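PDB 2Z2S: anti-sigma-E factor ChrR from Rhodobacter sphaeroides, which inhibits the extracytoplasmic function sigma factor sigma-E as a zinc-binding anti-sigma factor, and so indirectly controls transcription of the cycA and rpoE genes. Local coordinates for residues B[22-27]-B[146-151]; B[151-156]-B[186-191]; B[11-16]-B[43-48]. One frame throughout, in Å; residues are numbered along the deposited sequence.

Interaction 1. Residues B[22-27]-B[146-151]; sequences EAFSLV and LELTLV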
ATOM      1  N   GLU B  22      -8.763  -8.275   1.068  1.00 32.51           N
ATOM      2  CA  GLU B  22      -8.805  -7.650  -0.251  1.00 32.47           C
ATOM      3  C   GLU B  22      -9.782  -6.496  -0.431  1.00 31.78           C
ATOM      4  O   GLU B  22      -9.451  -5.469  -1.027  1.00 31.27           O
ATOM      5  CB  GLU B  22      -9.068  -8.699  -1.322  1.00 31.65           C
ATOM      6  CG  GLU B  22      -8.920  -8.131  -2.711  1.00 35.17           C
ATOM      7  CD  GLU B  22      -8.998  -9.185  -3.794  1.00 36.82           C
ATOM      8  OE1 GLU B  22      -8.975  -8.809  -4.984  1.00 39.06           O
ATOM      9  OE2 GLU B  22      -9.079 -10.383  -3.459  1.00 36.64           O
ATOM     10  N   ALA B  23     -10.992  -6.664   0.076  1.00 32.33           N
ATOM     11  CA  ALA B  23     -11.991  -5.613  -0.043  1.00 32.42           C
ATOM     12  C   ALA B  23     -11.471  -4.309   0.597  1.00 31.33           C
ATOM     13  O   ALA B  23     -11.286  -3.291  -0.080  1.00 29.56           O
ATOM     14  CB  ALA B  23     -13.313  -6.068   0.626  1.00 31.01           C
ATOM     15  N   PHE B  24     -11.235  -4.348   1.904  1.00 30.43           N
ATOM     16  CA  PHE B  24     -10.743  -3.174   2.604  1.00 31.31           C
ATOM     17  C   PHE B  24      -9.467  -2.627   1.954  1.00 29.19           C
ATOM     18  O   PHE B  24      -9.319  -1.422   1.809  1.00 29.33           O
ATOM     19  CB  PHE B  24     -10.519  -3.495   4.092  1.00 34.54           C
ATOM     20  CG  PHE B  24     -11.793  -3.808   4.838  1.00 37.38           C
ATOM     21  CD1 PHE B  24     -12.895  -2.976   4.722  1.00 39.17           C
ATOM     22  CD2 PHE B  24     -11.889  -4.922   5.654  1.00 39.25           C
ATOM     23  CE1 PHE B  24     -14.068  -3.247   5.400  1.00 38.57           C
ATOM     24  CE2 PHE B  24     -13.068  -5.195   6.338  1.00 39.36           C
ATOM     25  CZ  PHE B  24     -14.153  -4.353   6.208  1.00 38.91           C
ATOM     26  N   SER B  25      -8.555  -3.508   1.555  1.00 27.02           N
ATOM     27  CA  SER B  25      -7.330  -3.077   0.887  1.00 25.79           C
ATOM     28  C   SER B  25      -7.683  -2.295  -0.363  1.00 25.65           C
ATOM     29  O   SER B  25      -6.974  -1.383  -0.759  1.00 27.41           O
ATOM     30  CB  SER B  25      -6.489  -4.278   0.477  1.00 25.75           C
ATOM     31  OG  SER B  25      -6.133  -5.052   1.606  1.00 28.77           O
ATOM     32  N   LEU B  26      -8.779  -2.663  -1.003  1.00 25.32           N
ATOM     33  CA  LEU B  26      -9.193  -1.961  -2.203  1.00 24.04           C
ATOM     34  C   LEU B  26      -9.609  -0.510  -1.904  1.00 22.23           C
ATOM     35  O   LEU B  26      -9.250   0.421  -2.609  1.00 20.25           O
ATOM     36  CB  LEU B  26     -10.343  -2.723  -2.865  1.00 24.52           C
ATOM     37  CG  LEU B  26     -10.862  -2.173  -4.200  1.00 26.61           C
ATOM     38  CD1 LEU B  26      -9.681  -1.818  -5.100  1.00 25.64           C
ATOM     39  CD2 LEU B  26     -11.783  -3.223  -4.883  1.00 25.96           C
ATOM     40  N   VAL B  27     -10.369  -0.312  -0.846  1.00 20.66           N
ATOM     41  CA  VAL B  27     -10.802   1.029  -0.534  1.00 21.75           C
ATOM     42  C   VAL B  27      -9.661   1.870  -0.008  1.00 20.70           C
ATOM     43  O   VAL B  27      -9.464   3.008  -0.436  1.00 18.63           O
ATOM     44  CB  VAL B  27     -11.921   1.008   0.501  1.00 23.01           C
ATOM     45  CG1 VAL B  27     -12.260   2.404   0.928  1.00 22.80           C
ATOM     46  CG2 VAL B  27     -13.142   0.341  -0.094  1.00 27.09           C
ATOM     47  N   LEU B 146     -16.812  -3.505  10.351  1.00 69.04           N
ATOM     48  CA  LEU B 146     -16.408  -2.193   9.886  1.00 63.98           C
ATOM     49  C   LEU B 146     -16.770  -1.900   8.430  1.00 60.43           C
ATOM     50  O   LEU B 146     -16.559  -2.726   7.552  1.00 60.33           O
ATOM     51  CB  LEU B 146     -14.899  -2.065  10.111  1.00 63.74           C
ATOM     52  CG  LEU B 146     -14.106  -0.891   9.553  1.00 63.82           C
ATOM     53  CD1 LEU B 146     -13.272  -0.267  10.659  1.00 64.63           C
ATOM     54  CD2 LEU B 146     -13.214  -1.380   8.418  1.00 64.69           C
ATOM     55  N   GLU B 147     -17.322  -0.718   8.182  1.00 56.37           N
ATOM     56  CA  GLU B 147     -17.696  -0.309   6.834  1.00 52.40           C
ATOM     57  C   GLU B 147     -16.826   0.872   6.389  1.00 50.56           C
ATOM     58  O   GLU B 147     -16.683   1.848   7.133  1.00 49.22           O
ATOM     59  CB  GLU B 147     -19.170   0.088   6.807  1.00 52.10           C
ATOM     60  N   LEU B 148     -16.240   0.770   5.190  1.00 48.17           N
ATOM     61  CA  LEU B 148     -15.406   1.830   4.610  1.00 45.63           C
ATOM     62  C   LEU B 148     -16.056   2.366   3.348  1.00 44.91           C
ATOM     63  O   LEU B 148     -16.416   1.600   2.457  1.00 44.73           O
ATOM     64  CB  LEU B 148     -14.029   1.310   4.222  1.00 45.72           C
ATOM     65  CG  LEU B 148     -13.069   0.885   5.325  1.00 47.11           C
ATOM     66  CD1 LEU B 148     -11.720   0.592   4.692  1.00 45.65           C
ATOM     67  CD2 LEU B 148     -12.942   1.992   6.380  1.00 47.03           C
ATOM     68  N   THR B 149     -16.189   3.682   3.257  1.00 44.33           N
ATOM     69  CA  THR B 149     -16.808   4.284   2.083  1.00 43.45           C
ATOM     70  C   THR B 149     -15.901   5.365   1.514  1.00 41.58           C
ATOM     71  O   THR B 149     -15.344   6.175   2.255  1.00 41.80           O
ATOM     72  CB  THR B 149     -18.183   4.910   2.445  1.00 45.04           C
ATOM     73  OG1 THR B 149     -18.957   3.961   3.190  1.00 45.86           O
ATOM     74  CG2 THR B 149     -18.962   5.290   1.189  1.00 45.87           C
ATOM     75  N   LEU B 150     -15.752   5.373   0.196  1.00 39.60           N
ATOM     76  CA  LEU B 150     -14.919   6.366  -0.469  1.00 38.81           C
ATOM     77  C   LEU B 150     -15.712   7.004  -1.586  1.00 37.96           C
ATOM     78  O   LEU B 150     -16.147   6.321  -2.500  1.00 37.63           O
ATOM     79  CB  LEU B 150     -13.658   5.712  -1.042  1.00 37.82           C
ATOM     80  CG  LEU B 150     -12.743   6.478  -2.010  1.00 36.52           C
ATOM     81  CD1 LEU B 150     -12.190   7.761  -1.401  1.00 36.68           C
ATOM     82  CD2 LEU B 150     -11.602   5.554  -2.384  1.00 36.07           C
ATOM     83  N   VAL B 151     -15.907   8.314  -1.497  1.00 37.65           N
ATOM     84  CA  VAL B 151     -16.650   9.044  -2.508  1.00 37.38           C
ATOM     85  C   VAL B 151     -15.758   9.248  -3.725  1.00 38.15           C
ATOM     86  O   VAL B 151     -14.637   9.745  -3.608  1.00 39.47           O
ATOM     87  CB  VAL B 151     -17.081  10.414  -1.976  1.00 36.78           C
ATOM     88  CG1 VAL B 151     -17.965  11.123  -2.991  1.00 37.58           C
ATOM     89  CG2 VAL B 151     -17.809  10.241  -0.668  1.00 36.00           C
TER

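Interaction 2. Residues B[151-156]-B[186-191]; sequences VLQGAF and DCICLA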
ATOM      1  N   VAL B 151     -15.907   8.314  -1.497  1.00 37.65           N
ATOM      2  CA  VAL B 151     -16.650   9.044  -2.508  1.00 37.38           C
ATOM      3  C   VAL B 151     -15.758   9.248  -3.725  1.00 38.15           C
ATOM      4  O   VAL B 151     -14.637   9.745  -3.608  1.00 39.47           O
ATOM      5  CB  VAL B 151     -17.081  10.414  -1.976  1.00 36.78           C
ATOM      6  CG1 VAL B 151     -17.965  11.123  -2.991  1.00 37.58           C
ATOM      7  CG2 VAL B 151     -17.809  10.241  -0.668  1.00 36.00           C
ATOM      8  N   LEU B 152     -16.253   8.870  -4.895  1.00 37.99           N
ATOM      9  CA  LEU B 152     -15.478   9.020  -6.118  1.00 38.82           C
ATOM     10  C   LEU B 152     -16.000  10.179  -6.938  1.00 40.37           C
ATOM     11  O   LEU B 152     -15.296  10.707  -7.797  1.00 41.26           O
ATOM     12  CB  LEU B 152     -15.545   7.738  -6.943  1.00 37.60           C
ATOM     13  CG  LEU B 152     -15.038   6.495  -6.212  1.00 36.44           C
ATOM     14  CD1 LEU B 152     -15.296   5.263  -7.047  1.00 37.68           C
ATOM     15  CD2 LEU B 152     -13.556   6.646  -5.923  1.00 36.67           C
ATOM     16  N   GLN B 153     -17.242  10.562  -6.672  1.00 42.38           N
ATOM     17  CA  GLN B 153     -17.874  11.672  -7.373  1.00 44.10           C
ATOM     18  C   GLN B 153     -18.989  12.250  -6.515  1.00 44.97           C
ATOM     19  O   GLN B 153     -19.637  11.537  -5.750  1.00 44.30           O
ATOM     20  CB  GLN B 153     -18.448  11.210  -8.716  1.00 43.24           C
ATOM     21  CG  GLN B 153     -18.978  12.357  -9.558  1.00 44.17           C
ATOM     22  CD  GLN B 153     -19.669  11.900 -10.829  1.00 43.28           C
ATOM     23  OE1 GLN B 153     -20.730  11.283 -10.780  1.00 43.63           O
ATOM     24  NE2 GLN B 153     -19.070  12.207 -11.973  1.00 43.12           N
ATOM     25  N   GLY B 154     -19.214  13.549  -6.645  1.00 46.84           N
ATOM     26  CA  GLY B 154     -20.253  14.183  -5.851  1.00 48.60           C
ATOM     27  C   GLY B 154     -19.930  14.182  -4.366  1.00 48.63           C
ATOM     28  O   GLY B 154     -18.787  14.397  -3.959  1.00 47.96           O
ATOM     29  N   ALA B 155     -20.938  13.936  -3.543  1.00 49.56           N
ATOM     30  CA  ALA B 155     -20.721  13.926  -2.108  1.00 50.67           C
ATOM     31  C   ALA B 155     -22.004  13.579  -1.385  1.00 51.11           C
ATOM     32  O   ALA B 155     -23.051  13.456  -2.008  1.00 51.83           O
ATOM     33  CB  ALA B 155     -20.223  15.281  -1.661  1.00 51.86           C
ATOM     34  N   PHE B 156     -21.925  13.426  -0.071  1.00 52.15           N
ATOM     35  CA  PHE B 156     -23.106  13.095   0.715  1.00 53.57           C
ATOM     36  C   PHE B 156     -22.961  13.492   2.170  1.00 54.81           C
ATOM     37  O   PHE B 156     -21.864  13.444   2.733  1.00 53.42           O
ATOM     38  CB  PHE B 156     -23.421  11.600   0.624  1.00 53.09           C
ATOM     39  CG  PHE B 156     -22.404  10.705   1.284  1.00 52.46           C
ATOM     40  CD1 PHE B 156     -21.392  10.110   0.543  1.00 52.56           C
ATOM     41  CD2 PHE B 156     -22.497  10.409   2.642  1.00 53.17           C
ATOM     42  CE1 PHE B 156     -20.494   9.227   1.147  1.00 53.12           C
ATOM     43  CE2 PHE B 156     -21.601   9.525   3.257  1.00 52.68           C
ATOM     44  CZ  PHE B 156     -20.602   8.935   2.510  1.00 53.42           C
ATOM     45  N   ASP B 186     -24.277  13.168  -9.377  1.00 61.43           N
ATOM     46  CA  ASP B 186     -24.569  11.901  -8.736  1.00 59.92           C
ATOM     47  C   ASP B 186     -23.347  11.458  -7.937  1.00 57.69           C
ATOM     48  O   ASP B 186     -22.213  11.452  -8.437  1.00 56.09           O
ATOM     49  CB  ASP B 186     -24.964  10.846  -9.773  1.00 62.38           C
ATOM     50  CG  ASP B 186     -26.426  10.954 -10.187  1.00 64.77           C
ATOM     51  OD1 ASP B 186     -26.806  11.987 -10.785  1.00 65.30           O
ATOM     52  OD2 ASP B 186     -27.192  10.001  -9.908  1.00 66.35           O
ATOM     53  N   CYS B 187     -23.601  11.111  -6.680  1.00 54.39           N
ATOM     54  CA  CYS B 187     -22.569  10.679  -5.756  1.00 51.34           C
ATOM     55  C   CYS B 187     -22.258   9.200  -5.879  1.00 49.50           C
ATOM     56  O   CYS B 187     -23.007   8.365  -5.388  1.00 50.57           O
ATOM     57  CB  CYS B 187     -23.011  10.988  -4.332  1.00 50.42           C
ATOM     58  SG  CYS B 187     -22.103  10.106  -3.076  1.00 50.26           S
ATOM     59  N   ILE B 188     -21.147   8.873  -6.531  1.00 46.92           N
ATOM     60  CA  ILE B 188     -20.753   7.479  -6.689  1.00 44.53           C
ATOM     61  C   ILE B 188     -19.706   7.151  -5.634  1.00 43.87           C
ATOM     62  O   ILE B 188     -18.742   7.890  -5.460  1.00 43.97           O
ATOM     63  CB  ILE B 188     -20.148   7.222  -8.074  1.00 43.64           C
ATOM     64  CG1 ILE B 188     -21.051   7.824  -9.149  1.00 42.50           C
ATOM     65  CG2 ILE B 188     -19.980   5.731  -8.289  1.00 41.05           C
ATOM     66  CD1 ILE B 188     -20.425   7.857 -10.524  1.00 44.16           C
ATOM     67  N   CYS B 189     -19.891   6.041  -4.936  1.00 43.01           N
ATOM     68  CA  CYS B 189     -18.956   5.650  -3.898  1.00 42.59           C
ATOM     69  C   CYS B 189     -18.416   4.249  -4.072  1.00 42.30           C
ATOM     70  O   CYS B 189     -18.914   3.473  -4.884  1.00 43.23           O
ATOM     71  CB  CYS B 189     -19.635   5.720  -2.538  1.00 42.31           C
ATOM     72  SG  CYS B 189     -20.276   7.329  -2.143  1.00 45.86           S
ATOM     73  N   LEU B 190     -17.382   3.946  -3.292  1.00 41.86           N
ATOM     74  CA  LEU B 190     -16.776   2.626  -3.260  1.00 41.26           C
ATOM     75  C   LEU B 190     -16.906   2.200  -1.804  1.00 42.17           C
ATOM     76  O   LEU B 190     -16.380   2.861  -0.907  1.00 41.71           O
ATOM     77  CB  LEU B 190     -15.304   2.679  -3.650  1.00 39.92           C
ATOM     78  CG  LEU B 190     -14.585   1.329  -3.589  1.00 38.89           C
ATOM     79  CD1 LEU B 190     -15.332   0.279  -4.395  1.00 37.95           C
ATOM     80  CD2 LEU B 190     -13.178   1.512  -4.117  1.00 38.74           C
ATOM     81  N   ALA B 191     -17.631   1.118  -1.563  1.00 42.78           N
ATOM     82  CA  ALA B 191     -17.809   0.659  -0.203  1.00 42.85           C
ATOM     83  C   ALA B 191     -17.282  -0.747  -0.003  1.00 43.34           C
ATOM     84  O   ALA B 191     -17.157  -1.534  -0.943  1.00 43.18           O
ATOM     85  CB  ALA B 191     -19.265   0.737   0.176  1.00 43.49           C
TER

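Interaction 3. Residues B[11-16]-B[43-48]; sequences LLTAYA and GALDAV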
ATOM      1  N   LEU B  11      -6.109   1.449  10.354  1.00 31.50           N
ATOM      2  CA  LEU B  11      -6.318   0.814   9.068  1.00 30.98           C
ATOM      3  C   LEU B  11      -5.060   0.940   8.199  1.00 30.60           C
ATOM      4  O   LEU B  11      -4.772   0.073   7.367  1.00 31.97           O
ATOM      5  CB  LEU B  11      -7.507   1.444   8.352  1.00 30.91           C
ATOM      6  CG  LEU B  11      -8.887   0.922   8.718  1.00 28.67           C
ATOM      7  CD1 LEU B  11      -9.901   1.494   7.747  1.00 26.58           C
ATOM      8  CD2 LEU B  11      -8.876  -0.579   8.650  1.00 27.65           C
ATOM      9  N   LEU B  12      -4.319   2.027   8.385  1.00 29.19           N
ATOM     10  CA  LEU B  12      -3.089   2.246   7.642  1.00 27.99           C
ATOM     11  C   LEU B  12      -2.015   1.278   8.122  1.00 27.79           C
ATOM     12  O   LEU B  12      -1.197   0.809   7.335  1.00 27.86           O
ATOM     13  CB  LEU B  12      -2.627   3.682   7.821  1.00 28.79           C
ATOM     14  CG  LEU B  12      -2.802   4.569   6.588  1.00 29.37           C
ATOM     15  CD1 LEU B  12      -4.073   4.269   5.813  1.00 29.82           C
ATOM     16  CD2 LEU B  12      -2.797   5.975   7.064  1.00 29.46           C
ATOM     17  N   THR B  13      -2.013   0.980   9.417  1.00 27.24           N
ATOM     18  CA  THR B  13      -1.057   0.015   9.957  1.00 25.78           C
ATOM     19  C   THR B  13      -1.380  -1.396   9.429  1.00 26.83           C
ATOM     20  O   THR B  13      -0.475  -2.183   9.117  1.00 24.63           O
ATOM     21  CB  THR B  13      -1.086  -0.013  11.490  1.00 22.58           C
ATOM     22  OG1 THR B  13      -0.718   1.274  11.987  1.00 22.58           O
ATOM     23  CG2 THR B  13      -0.101  -1.042  12.026  1.00 19.52           C
ATOM     24  N   ALA B  14      -2.669  -1.708   9.337  1.00 27.50           N
ATOM     25  CA  ALA B  14      -3.076  -3.008   8.830  1.00 29.74           C
ATOM     26  C   ALA B  14      -2.705  -3.107   7.360  1.00 30.96           C
ATOM     27  O   ALA B  14      -2.195  -4.137   6.922  1.00 32.70           O
ATOM     28  CB  ALA B  14      -4.572  -3.210   8.994  1.00 30.41           C
ATOM     29  N   TYR B  15      -2.960  -2.048   6.594  1.00 30.53           N
ATOM     30  CA  TYR B  15      -2.617  -2.069   5.170  1.00 30.03           C
ATOM     31  C   TYR B  15      -1.107  -2.236   4.985  1.00 29.61           C
ATOM     32  O   TYR B  15      -0.658  -2.973   4.115  1.00 26.90           O
ATOM     33  CB  TYR B  15      -3.065  -0.780   4.472  1.00 29.64           C
ATOM     34  CG  TYR B  15      -2.652  -0.712   3.014  1.00 29.33           C
ATOM     35  CD1 TYR B  15      -3.465  -1.239   2.004  1.00 29.53           C
ATOM     36  CD2 TYR B  15      -1.425  -0.163   2.648  1.00 28.03           C
ATOM     37  CE1 TYR B  15      -3.056  -1.220   0.652  1.00 29.28           C
ATOM     38  CE2 TYR B  15      -1.002  -0.138   1.311  1.00 28.42           C
ATOM     39  CZ  TYR B  15      -1.815  -0.665   0.314  1.00 30.42           C
ATOM     40  OH  TYR B  15      -1.374  -0.636  -1.006  1.00 29.32           O
ATOM     41  N   ALA B  16      -0.331  -1.531   5.805  1.00 30.95           N
ATOM     42  CA  ALA B  16       1.126  -1.610   5.735  1.00 31.08           C
ATOM     43  C   ALA B  16       1.617  -2.991   6.191  1.00 31.26           C
ATOM     44  O   ALA B  16       2.675  -3.451   5.770  1.00 31.08           O
ATOM     45  CB  ALA B  16       1.759  -0.507   6.593  1.00 29.15           C
ATOM     46  N   GLY B  43       3.603   5.400   3.830  1.00 11.72           N
ATOM     47  CA  GLY B  43       5.033   5.341   3.658  1.00 10.79           C
ATOM     48  C   GLY B  43       5.801   5.287   4.961  1.00 12.06           C
ATOM     49  O   GLY B  43       6.727   4.486   5.091  1.00 11.06           O
ATOM     50  N   ALA B  44       5.460   6.139   5.923  1.00 11.29           N
ATOM     51  CA  ALA B  44       6.182   6.101   7.186  1.00 13.81           C
ATOM     52  C   ALA B  44       5.978   4.723   7.815  1.00 16.20           C
ATOM     53  O   ALA B  44       6.910   4.102   8.337  1.00 13.62           O
ATOM     54  CB  ALA B  44       5.673   7.167   8.106  1.00 17.24           C
ATOM     55  N   LEU B  45       4.741   4.240   7.751  1.00 19.12           N
ATOM     56  CA  LEU B  45       4.426   2.925   8.289  1.00 21.36           C
ATOM     57  C   LEU B  45       5.199   1.825   7.558  1.00 22.54           C
ATOM     58  O   LEU B  45       5.656   0.876   8.196  1.00 22.90           O
ATOM     59  CB  LEU B  45       2.922   2.668   8.217  1.00 20.70           C
ATOM     60  CG  LEU B  45       2.133   2.685   9.535  1.00 20.73           C
ATOM     61  CD1 LEU B  45       2.953   3.270  10.683  1.00 18.84           C
ATOM     62  CD2 LEU B  45       0.857   3.469   9.314  1.00 20.90           C
ATOM     63  N   ASP B  46       5.356   1.953   6.239  1.00 23.83           N
ATOM     64  CA  ASP B  46       6.116   0.951   5.484  1.00 25.53           C
ATOM     65  C   ASP B  46       7.562   0.992   5.992  1.00 24.21           C
ATOM     66  O   ASP B  46       8.239  -0.030   6.043  1.00 22.66           O
ATOM     67  CB  ASP B  46       6.123   1.242   3.963  1.00 29.36           C
ATOM     68  CG  ASP B  46       4.726   1.248   3.335  1.00 35.75           C
ATOM     69  OD1 ASP B  46       3.964   0.252   3.476  1.00 38.71           O
ATOM     70  OD2 ASP B  46       4.394   2.263   2.678  1.00 39.36           O
ATOM     71  N   ALA B  47       8.022   2.183   6.375  1.00 22.99           N
ATOM     72  CA  ALA B  47       9.387   2.351   6.853  1.00 23.73           C
ATOM     73  C   ALA B  47       9.639   1.526   8.094  1.00 24.94           C
ATOM     74  O   ALA B  47      10.757   1.056   8.321  1.00 25.98           O
ATOM     75  CB  ALA B  47       9.669   3.806   7.140  1.00 24.91           C
ATOM     76  N   VAL B  48       8.608   1.363   8.916  1.00 24.82           N
ATOM     77  CA  VAL B  48       8.758   0.552  10.116  1.00 23.80           C
ATOM     78  C   VAL B  48       9.020  -0.888   9.667  1.00 23.59           C
ATOM     79  O   VAL B  48       9.898  -1.571  10.201  1.00 22.49           O
ATOM     80  CB  VAL B  48       7.490   0.598  10.994  1.00 23.30           C
ATOM     81  CG1 VAL B  48       7.656  -0.313  12.185  1.00 19.82           C
ATOM     82  CG2 VAL B  48       7.245   2.019  11.468  1.00 21.95           C
TER

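Interaction 1. Residues B[22-27]-B[146-151]
Phe24 reaches from segment 22-27 to Leu146 and Leu148. With CG anti to the carbonyl carbon (chi1 -66°), the ring is carried to the strand, although the bond from CA to CB points neither at the strand nor away from it. On the ring, Phe24 CD1 meets Leu148 CD1 at 3.8 Å, where the two side chains cross at about a right angle. Farther out, Phe24 CE1 lies 3.7 Å from Leu146 CD2, a methyl sitting over one ring face, offset toward the rim. This has CH-pi geometry, though Leu146 is poorly ordered, so the placing of the methyl is approximate. At the tip, Phe24 CZ approaches the backbone O of Leu146.

The contact joins the anti-sigma domain, through helix 22-32, to a strand of the cupin-like domain; the axes of the two segments lie 9.0 Å apart and 31° from parallel. Next along the helix, Val27 CG1 rests between two leucines, 3.9 Å from Leu148 CB and 4.1 Å from Leu150 CB. Leu150 also packs on His31, a ligand of the N-terminal zinc ion, while Val27 touches Leu190 and Ala192 on the neighbouring strand 187-193.

Interaction 2. Residues B[151-156]-B[186-191]
Val151 faces Cys189 as an antiparallel, non-hydrogen-bonded pair, their CA atoms 4.3 Å apart, where strand 147-151 of the cupin-like domain runs beside strand 187-193. The chain turns a corner at Leu152, and beyond it strand 155-157 belongs to a second, three-stranded sheet, so segment 186-191 meets both arms of the bend.

The backbone hydrogen bonds gather at the corner. Ile188 O accepts from two successive amides: Leu152 N at 2.7 Å, with an N-H...O angle of 165°, and Gln153 N, which approaches in the carbonyl plane on a lone pair, at 3.3 Å. A weak bond returns from Ile188 N to Gln153 O. The same Gln153 O is approached by Cys187 CA in a CA-H...O contact. Gly154 follows with a positive phi of 66°, and a CB modelled on it would clash with Cys187 CA, a steric reason for glycine at this position.

Apolar contacts add to this at and before the corner. Val151 CG2 lies 4.1 Å from Cys189 SG, on the sheet face that these two residues share. Leu152 CD1 comes near Leu190 CB, and both leucines also touch Leu129 of strand 126-132.

Sulfur-aromatic contacts involve Phe156 on the far arm of the bend. The Phe156 ring is brought beside the two cysteine sulfurs by a CG placed between the backbone N and the carbonyl carbon (chi1 68°), and its other neighbours include Phe163 of strand 162-164. Cys189 SG stands obliquely to the ring, 3.8 Å from Phe156 CE1. Cys187 SG instead lies near the ring plane, meeting the edge at Phe156 CD1 over 3.7 Å.

Interaction 3. Residues B[11-16]-B[43-48]
Leu45 lays its side chain over helix segment 11-16, covering parts of Leu12, Thr13 and Ala16. Its branch CD2 does most of the reaching: Leu45 CD2 is 3.8 Å from Leu12 CB and equally far from Thr13 OG1, and the Leu45 and Thr13 side chains cross at about a right angle. Nearer its root, Leu45 CB meets Ala16 CB at 3.8 Å, the closest approach between the methyl of Ala16 and the opposing helix. The small alanine is consistent with the close approach of the backbones here, 5.6 Å between Ala16 CA and Asp46 CA. An alanine in place of Leu45 would remove the branch that covers Leu12 and Thr13 and would probably leave a gap beside Leu12 CB and Thr13 in place of the Leu45 CD2 methyl.

The polar groups at this interface find their partners outside it. Thr13 OG1 is anti to the carbonyl carbon (chi1 -62°), a rotation that keeps it beside its own backbone N, and it hydrogen-bonds to Asp9 O one turn earlier. Asp46 OD1 passes 3.9 Å from Ala16 CB, but its charge is engaged in a salt bridge with a basic side chain of another protein chain, which also packs an apolar side chain on Leu45.

The segment axes approach to 9.1 Å and cross at -51°, a helix-helix contact inside the region sufficient for sigma-E binding and inhibition. Leu12 also packs on Val28 of helix 22-32, with Cys38 and His31 close by, which places the arrangement beside the N-terminal zinc site of a zinc-associated anti-sigma domain.

From the N terminus, helix 9-17 opens interaction 3, and helix 22-32 opens interaction 1 before helix 36-54 closes interaction 3 across a span of 26 residues. Interaction 1 closes only at 146-151, 118 residues after segment 22-27, so the two contacts cross. Their touch is direct: Leu148 CD2 packs 3.4 Å from Leu11 CD1. Interaction 2 then opens with 151-156, sharing Val151 with interaction 1, and closes at 186-191, with 29 residues between its segments. It therefore follows both in series. Interaction 3 unites helices of the anti-sigma domain, interaction 1 joins that domain to the cupin-like one, and interaction 2 links two sheets within the latter.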